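Local atomic coordinates of SVS_variant_AS1 (Streptomyces sp. CWA1, PDB entry 6TJA), a protein that probably catalyses the metal-dependent cyclisation of geranylgeranyl diphosphate to the diterpene spiroviolene, as an engineered variant of a reconstructed ancestor of a bacterial terpene cyclase. Residues D58-F63 against A193-A198; T199-P204 against G288-T293; R214-M219 against T293-L298. One frame throughout, in Å; residues are numbered along the deposited sequence.

The three contacts sit 11 to 13 Å apart, centre to centre, within one all-helical terpene cyclase chain. Interactions 1 and 2 follow each other along the chain and are joined by a probable hydrogen bond of 2.9 Å from Val203 N to Glu196 OE2. Interactions 2 and 3 share Thr293 and helix 289-309, and meet where Val203 CG2 packs on Tyr294 CB at 3.9 Å. Interaction 3 touches interaction 1 through Leu195 CD1, 3.6 Å from Gly297 C. Bound PEG, probably from the crystallisation liquor, lies about 3 Å from the side chains of Leu195 and Thr199 and about 4 Å from that of Tyr294 (nearest atoms), so it borders each contact and may mark a pocket.

Interaction 1: residues D58-F63 against A193-A198; sequences DFFARF and AMLEIA
The Phe60 ring lies between Met194 CE on one face and CB of Phe63 on the other. Met194 CE stands 4.2 Å from the centroid of the Phe60 ring, 17° off the normal, a CH-pi contact; its sulfur is farther out above the same ring, completing a Met-aromatic pair. The bend at chi3 (-71°) brings the methyl over the ring, while the first carbon of the same chain, Met194 CB, touches Phe60 CZ at 3.7 Å. Round the Phe60 edge come the Leu195 backbone N and Ala198 CB, the latter 4.0 Å from Phe60 CE2. Leu195 CD2 reaches the Phe63 ring at its edge, and lies 3.9 Å from Phe63 CB and 3.3 Å from the Phe63 carbonyl O. No hydrogen bond joins the segments. Away from the contact, within 58-63, Arg62 NE and NH2 grip Asp58 OD2 side-on. Thr76 of helix 70-91 touches both Phe60 and Met194, and Phe137 also packs on Met194. This buried apolar seam joins helix 56-61 to helix 195-199, just after helix 188-192, in the all-alpha class I terpene synthase fold; the helix G break typical of the family probably lies earlier, between helices 175-185 and 188-192.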
# COMPACT_ATOMS: atom_id res chain seq x y z
N ASP A 58 -9.93 -25.43 -1.94
CA ASP A 58 -9.53 -26.09 -3.21
C ASP A 58 -8.63 -25.11 -3.99
O ASP A 58 -7.57 -25.51 -4.50
CB ASP A 58 -10.76 -26.52 -4.03
CG ASP A 58 -10.45 -27.46 -5.18
OD1 ASP A 58 -10.38 -28.70 -4.92
OD2 ASP A 58 -10.27 -26.96 -6.33
N PHE A 59 -9.08 -23.86 -4.10
CA PHE A 59 -8.37 -22.78 -4.82
C PHE A 59 -6.95 -22.68 -4.27
O PHE A 59 -6.03 -22.86 -5.06
CB PHE A 59 -9.17 -21.48 -4.73
CG PHE A 59 -8.50 -20.30 -5.37
CD1 PHE A 59 -8.71 -20.02 -6.71
CD2 PHE A 59 -7.70 -19.46 -4.63
CE1 PHE A 59 -8.10 -18.92 -7.29
CE2 PHE A 59 -7.11 -18.34 -5.21
CZ PHE A 59 -7.30 -18.09 -6.55
N PHE A 60 -6.74 -22.38 -2.99
CA PHE A 60 -5.39 -22.01 -2.51
C PHE A 60 -4.53 -23.26 -2.26
O PHE A 60 -3.31 -23.11 -2.28
CB PHE A 60 -5.42 -21.09 -1.30
CG PHE A 60 -4.13 -20.30 -1.20
CD1 PHE A 60 -3.84 -19.33 -2.14
CD2 PHE A 60 -3.21 -20.56 -0.21
CE1 PHE A 60 -2.64 -18.64 -2.10
CE2 PHE A 60 -2.04 -19.83 -0.13
CZ PHE A 60 -1.76 -18.86 -1.07
N ALA A 61 -5.14 -24.44 -2.10
CA ALA A 61 -4.45 -25.75 -2.02
C ALA A 61 -3.70 -26.03 -3.33
O ALA A 61 -2.76 -26.85 -3.35
CB ALA A 61 -5.46 -26.83 -1.68
N ARG A 62 -4.14 -25.39 -4.42
CA ARG A 62 -3.47 -25.41 -5.74
C ARG A 62 -2.31 -24.40 -5.82
O ARG A 62 -1.42 -24.60 -6.67
CB ARG A 62 -4.49 -25.15 -6.84
CG ARG A 62 -5.58 -26.21 -6.89
CD ARG A 62 -6.64 -25.71 -7.86
NE ARG A 62 -7.77 -26.61 -7.97
CZ ARG A 62 -7.78 -27.70 -8.71
NH1 ARG A 62 -6.73 -28.01 -9.46
NH2 ARG A 62 -8.85 -28.47 -8.72
N PHE A 63 -2.30 -23.39 -4.98
CA PHE A 63 -1.23 -22.41 -4.97
C PHE A 63 -0.05 -22.91 -4.15
O PHE A 63 1.05 -22.66 -4.49
CB PHE A 63 -1.72 -21.10 -4.38
CG PHE A 63 -2.44 -20.24 -5.33
CD1 PHE A 63 -3.55 -20.71 -5.99
CD2 PHE A 63 -2.01 -18.97 -5.60
CE1 PHE A 63 -4.21 -19.93 -6.88
CE2 PHE A 63 -2.67 -18.18 -6.49
CZ PHE A 63 -3.78 -18.66 -7.13
N ALA A 193 0.93 -12.95 -2.30
CA ALA A 193 1.78 -12.55 -1.14
C ALA A 193 1.55 -13.54 0.02
O ALA A 193 2.29 -13.43 0.98
CB ALA A 193 1.48 -11.12 -0.70
N MET A 194 0.55 -14.42 -0.04
CA MET A 194 0.34 -15.48 0.98
C MET A 194 1.13 -16.77 0.66
O MET A 194 1.12 -17.65 1.52
CB MET A 194 -1.13 -15.87 1.10
CG MET A 194 -2.01 -14.75 1.55
SD MET A 194 -3.58 -15.44 1.99
CE MET A 194 -4.27 -15.90 0.40
N LEU A 195 1.80 -16.89 -0.47
CA LEU A 195 2.57 -18.09 -0.79
C LEU A 195 3.62 -18.43 0.25
O LEU A 195 3.68 -19.51 0.72
CB LEU A 195 3.20 -18.00 -2.17
CG LEU A 195 2.37 -18.18 -3.43
CD1 LEU A 195 3.04 -17.76 -4.72
CD2 LEU A 195 1.78 -19.56 -3.56
N GLU A 196 4.41 -17.45 0.61
CA GLU A 196 5.46 -17.52 1.58
C GLU A 196 4.96 -17.95 2.94
O GLU A 196 5.61 -18.64 3.64
CB GLU A 196 5.96 -16.11 1.75
CG GLU A 196 7.30 -15.86 1.22
CD GLU A 196 7.88 -14.64 1.82
OE1 GLU A 196 7.47 -13.56 1.49
OE2 GLU A 196 8.79 -14.79 2.61
N ILE A 197 3.81 -17.43 3.28
CA ILE A 197 3.12 -17.68 4.58
C ILE A 197 2.64 -19.14 4.59
O ILE A 197 2.81 -19.80 5.62
CB ILE A 197 2.01 -16.64 4.82
CG1 ILE A 197 2.61 -15.23 4.92
CG2 ILE A 197 1.20 -16.99 6.04
CD1 ILE A 197 1.61 -14.13 5.07
N ALA A 198 2.07 -19.64 3.53
CA ALA A 198 1.58 -21.00 3.53
C ALA A 198 2.71 -22.02 3.64
O ALA A 198 2.68 -22.93 4.39
CB ALA A 198 0.79 -21.25 2.29

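Interaction 2: residues T199-P204 against G288-T293; sequences TGAEVP and GAELST
Thr199 and Thr293 run antiparallel alongside each other, methyl against methyl, with Thr199 CG2 within 3.8 Å of Thr293 CG2. Ala201 CB also reaches the Thr293 methyl, at 4.1 Å to CG2. Chi1 of -62° sets Thr293 OG1 beside its backbone N and leaves CG2 anti to that N, facing the loop. OG1 is thereby turned back to its own helix, where Thr293 OG1 donates to Ala289 O at 2.9 Å, on the opposite face of that carbonyl from the Thr293 N-H. Glu290 lies alongside the loop backbone, its CB and CG beside Glu202 O, with CG 3.5 Å from that oxygen. Val203 sets its two branches against neighbouring residues of the helix, CG2 beside Glu290 O at 3.9 Å and CG1 against Leu291 CB at 4.3 Å. No direct hydrogen bond crosses the contact; a water instead donates to Ala201 O at 2.9 Å and to Glu290 O at 2.7 Å, bridging two backbone carbonyls. Glu202 points away, its OE2 held by Thr142, and Val203 O accepts from Arg148. Gly200, with positive phi, closes helix 195-199, and Ala201 centres an inverse gamma turn: a helix-to-helix connection laid against the first turn of helix 289-309 in an all-alpha terpene synthase fold.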
# COMPACT_ATOMS: atom_id res chain seq x y z
N THR A 199 3.73 -21.72 2.87
CA THR A 199 4.91 -22.47 2.63
C THR A 199 6.01 -22.41 3.70
O THR A 199 6.67 -23.36 3.94
CB THR A 199 5.33 -21.94 1.26
OG1 THR A 199 4.99 -22.84 0.22
CG2 THR A 199 6.64 -21.49 1.16
N GLY A 200 6.18 -21.29 4.36
CA GLY A 200 7.19 -21.12 5.36
C GLY A 200 8.55 -20.73 4.85
O GLY A 200 9.43 -20.42 5.58
N ALA A 201 8.71 -20.77 3.55
CA ALA A 201 9.97 -20.47 2.86
C ALA A 201 10.14 -18.93 2.77
O ALA A 201 9.77 -18.38 1.73
CB ALA A 201 9.98 -21.21 1.52
N GLU A 202 10.71 -18.27 3.79
CA GLU A 202 10.94 -16.79 3.80
C GLU A 202 11.93 -16.34 2.69
O GLU A 202 13.15 -16.61 2.79
CB GLU A 202 11.44 -16.26 5.14
CG GLU A 202 11.37 -14.72 5.20
CD GLU A 202 11.91 -13.99 6.44
OE1 GLU A 202 12.73 -14.59 7.21
OE2 GLU A 202 11.51 -12.81 6.63
N VAL A 203 11.45 -15.59 1.69
CA VAL A 203 12.32 -15.08 0.58
C VAL A 203 13.06 -13.84 1.09
O VAL A 203 12.42 -12.90 1.54
CB VAL A 203 11.50 -14.75 -0.68
CG1 VAL A 203 12.37 -14.37 -1.87
CG2 VAL A 203 10.56 -15.88 -1.02
N PRO A 204 14.37 -13.81 1.01
CA PRO A 204 15.09 -12.62 1.46
C PRO A 204 14.74 -11.38 0.65
O PRO A 204 14.49 -11.48 -0.50
CB PRO A 204 16.54 -13.01 1.26
CG PRO A 204 16.55 -14.45 1.15
CD PRO A 204 15.27 -14.85 0.55
N GLY A 288 17.91 -19.04 -5.41
CA GLY A 288 18.03 -19.87 -4.19
C GLY A 288 16.74 -20.62 -3.89
O GLY A 288 15.75 -20.40 -4.60
N ALA A 289 16.75 -21.45 -2.85
CA ALA A 289 15.71 -22.46 -2.53
C ALA A 289 14.36 -21.77 -2.22
O ALA A 289 13.31 -22.26 -2.68
CB ALA A 289 16.20 -23.32 -1.37
N GLU A 290 14.37 -20.71 -1.43
CA GLU A 290 13.15 -19.97 -1.03
C GLU A 290 12.56 -19.26 -2.26
O GLU A 290 11.33 -19.37 -2.46
CB GLU A 290 13.46 -19.02 0.12
CG GLU A 290 13.93 -19.74 1.38
CD GLU A 290 15.44 -19.88 1.54
OE1 GLU A 290 16.19 -19.38 0.65
OE2 GLU A 290 15.86 -20.49 2.54
N LEU A 291 13.38 -18.61 -3.09
CA LEU A 291 12.87 -17.86 -4.27
C LEU A 291 12.35 -18.88 -5.27
O LEU A 291 11.30 -18.61 -5.88
CB LEU A 291 13.96 -16.98 -4.90
CG LEU A 291 13.63 -16.30 -6.23
CD1 LEU A 291 12.45 -15.34 -6.11
CD2 LEU A 291 14.85 -15.55 -6.76
N SER A 292 13.02 -20.03 -5.40
CA SER A 292 12.59 -21.13 -6.29
C SER A 292 11.19 -21.58 -5.90
O SER A 292 10.37 -21.69 -6.78
CB SER A 292 13.56 -22.29 -6.27
OG SER A 292 14.82 -21.86 -6.76
N THR A 293 10.95 -21.81 -4.61
CA THR A 293 9.64 -22.23 -4.06
C THR A 293 8.57 -21.19 -4.43
O THR A 293 7.49 -21.58 -4.93
CB THR A 293 9.79 -22.45 -2.56
OG1 THR A 293 10.74 -23.51 -2.40
CG2 THR A 293 8.48 -22.80 -1.91
O HOH W 1 9.02 -19.03 -1.02

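Interaction 3: residues R214-M219 against T293-L298; sequences RALTEM and TYLQGL
Tyr294 and Thr217 meet at about a right angle between two nearly parallel helices of the all-alpha terpene synthase fold. The axes of segments 214-219 and 293-298 come within 10.5 Å, with 23° between their directions. Helix 211-231 probably corresponds to the helix that, in this family, leads into the NDxxSxxxE metal-binding motif; the sequence after this segment fits that pattern.

The tight part is the buried inner side. Tyr294 carries its ring with CG anti to the backbone N (chi1 177°), which extends the phenol across to the neighbouring helix. Thr217 OG1 lies in the plane of that ring, at its edge, and Thr217 CG2 also presses on Tyr294 OH, at 3.2 Å. A second bond, to Val213 O one turn back, also engages Thr217 OG1, so the threonine is held both to its own helix and to the tyrosine. Leu298 CG covers one face of the Tyr294 ring near its rim, and its CD1 packs on Leu216 CB at 4.1 Å. Leu216 and Leu295 touch through their ends, CD1 to CD2, at 4.0 Å; Phe276 and Leu279 of helix 258-283 cover Leu216 further.

Away from the seam, packing between the two helices gives way to other partners. Arg214 is partly exposed, and the nearest atom of its side chain stays 5.5 Å from the other segment; it pairs with Glu189 and, by a long salt bridge of 3.6 Å from Arg214 NH2 to Glu218 OE2, with Glu218. The buried Glu218 is also bound by Trp353 and by Arg112 of the second subunit, so this flank borders the subunit interface. Across the seam itself the hydrogen bond is short: Tyr294 OH and Thr217 OG1 stand 2.6 Å apart.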
# COMPACT_ATOMS: atom_id res chain seq x y z
N ARG A 214 9.65 -8.99 -9.10
CA ARG A 214 8.48 -8.09 -9.08
C ARG A 214 7.72 -8.25 -10.41
O ARG A 214 6.46 -8.36 -10.39
CB ARG A 214 9.02 -6.68 -8.82
CG ARG A 214 7.94 -5.68 -8.48
CD ARG A 214 7.29 -6.04 -7.15
NE ARG A 214 5.94 -5.66 -7.34
CZ ARG A 214 4.89 -6.35 -6.99
NH1 ARG A 214 5.01 -7.49 -6.33
NH2 ARG A 214 3.71 -5.82 -7.27
N ALA A 215 8.40 -8.23 -11.54
CA ALA A 215 7.75 -8.34 -12.87
C ALA A 215 7.12 -9.72 -13.04
O ALA A 215 6.00 -9.81 -13.58
CB ALA A 215 8.70 -8.04 -13.98
N LEU A 216 7.76 -10.78 -12.57
CA LEU A 216 7.19 -12.15 -12.68
C LEU A 216 5.92 -12.19 -11.84
O LEU A 216 4.96 -12.81 -12.25
CB LEU A 216 8.19 -13.20 -12.18
CG LEU A 216 9.31 -13.54 -13.15
CD1 LEU A 216 10.39 -14.39 -12.47
CD2 LEU A 216 8.78 -14.27 -14.38
N THR A 217 5.92 -11.50 -10.70
CA THR A 217 4.77 -11.49 -9.77
C THR A 217 3.61 -10.73 -10.45
O THR A 217 2.45 -11.25 -10.48
CB THR A 217 5.17 -10.92 -8.40
OG1 THR A 217 6.21 -11.70 -7.81
CG2 THR A 217 3.97 -10.89 -7.47
N GLU A 218 3.90 -9.54 -10.98
CA GLU A 218 2.88 -8.74 -11.69
C GLU A 218 2.32 -9.57 -12.86
O GLU A 218 1.10 -9.59 -13.02
CB GLU A 218 3.49 -7.41 -12.08
CG GLU A 218 3.61 -6.44 -10.92
CD GLU A 218 3.66 -4.99 -11.34
OE1 GLU A 218 3.82 -4.75 -12.56
OE2 GLU A 218 3.54 -4.09 -10.46
N MET A 219 3.16 -10.30 -13.58
CA MET A 219 2.71 -11.04 -14.78
C MET A 219 1.80 -12.16 -14.32
O MET A 219 0.72 -12.37 -14.95
CB MET A 219 3.90 -11.56 -15.59
CG MET A 219 4.49 -10.41 -16.39
SD MET A 219 5.62 -10.82 -17.70
CE MET A 219 7.14 -10.93 -16.74
N THR A 293 10.95 -21.81 -4.61
CA THR A 293 9.64 -22.23 -4.06
C THR A 293 8.57 -21.19 -4.43
O THR A 293 7.49 -21.58 -4.93
CB THR A 293 9.79 -22.45 -2.56
OG1 THR A 293 10.74 -23.51 -2.40
CG2 THR A 293 8.48 -22.80 -1.91
N TYR A 294 8.83 -19.92 -4.11
CA TYR A 294 7.97 -18.76 -4.46
C TYR A 294 7.64 -18.83 -5.96
O TYR A 294 6.45 -18.86 -6.29
CB TYR A 294 8.65 -17.43 -4.08
CG TYR A 294 7.85 -16.22 -4.48
CD1 TYR A 294 6.64 -15.95 -3.87
CD2 TYR A 294 8.28 -15.38 -5.49
CE1 TYR A 294 5.88 -14.86 -4.26
CE2 TYR A 294 7.55 -14.27 -5.85
CZ TYR A 294 6.34 -14.01 -5.25
OH TYR A 294 5.60 -12.93 -5.63
N LEU A 295 8.66 -18.89 -6.82
CA LEU A 295 8.46 -18.97 -8.26
C LEU A 295 7.51 -20.11 -8.64
O LEU A 295 6.59 -19.92 -9.43
CB LEU A 295 9.80 -19.15 -8.98
CG LEU A 295 10.77 -17.97 -8.90
CD1 LEU A 295 11.92 -18.15 -9.89
CD2 LEU A 295 10.05 -16.65 -9.15
N GLN A 296 7.76 -21.29 -8.07
CA GLN A 296 6.92 -22.46 -8.34
C GLN A 296 5.48 -22.10 -8.00
O GLN A 296 4.54 -22.45 -8.72
CB GLN A 296 7.38 -23.65 -7.49
CG GLN A 296 7.91 -24.81 -8.31
CD GLN A 296 8.66 -25.82 -7.45
OE1 GLN A 296 9.84 -25.64 -7.16
NE2 GLN A 296 7.97 -26.88 -7.04
N GLY A 297 5.32 -21.39 -6.89
CA GLY A 297 4.01 -20.92 -6.42
C GLY A 297 3.31 -20.04 -7.45
O GLY A 297 2.11 -20.24 -7.72
N LEU A 298 4.02 -19.07 -8.01
CA LEU A 298 3.44 -18.22 -9.09
C LEU A 298 2.91 -19.14 -10.20
O LEU A 298 1.77 -18.94 -10.64
CB LEU A 298 4.49 -17.26 -9.64
CG LEU A 298 5.10 -16.24 -8.67
CD1 LEU A 298 6.16 -15.43 -9.41
CD2 LEU A 298 4.04 -15.30 -8.08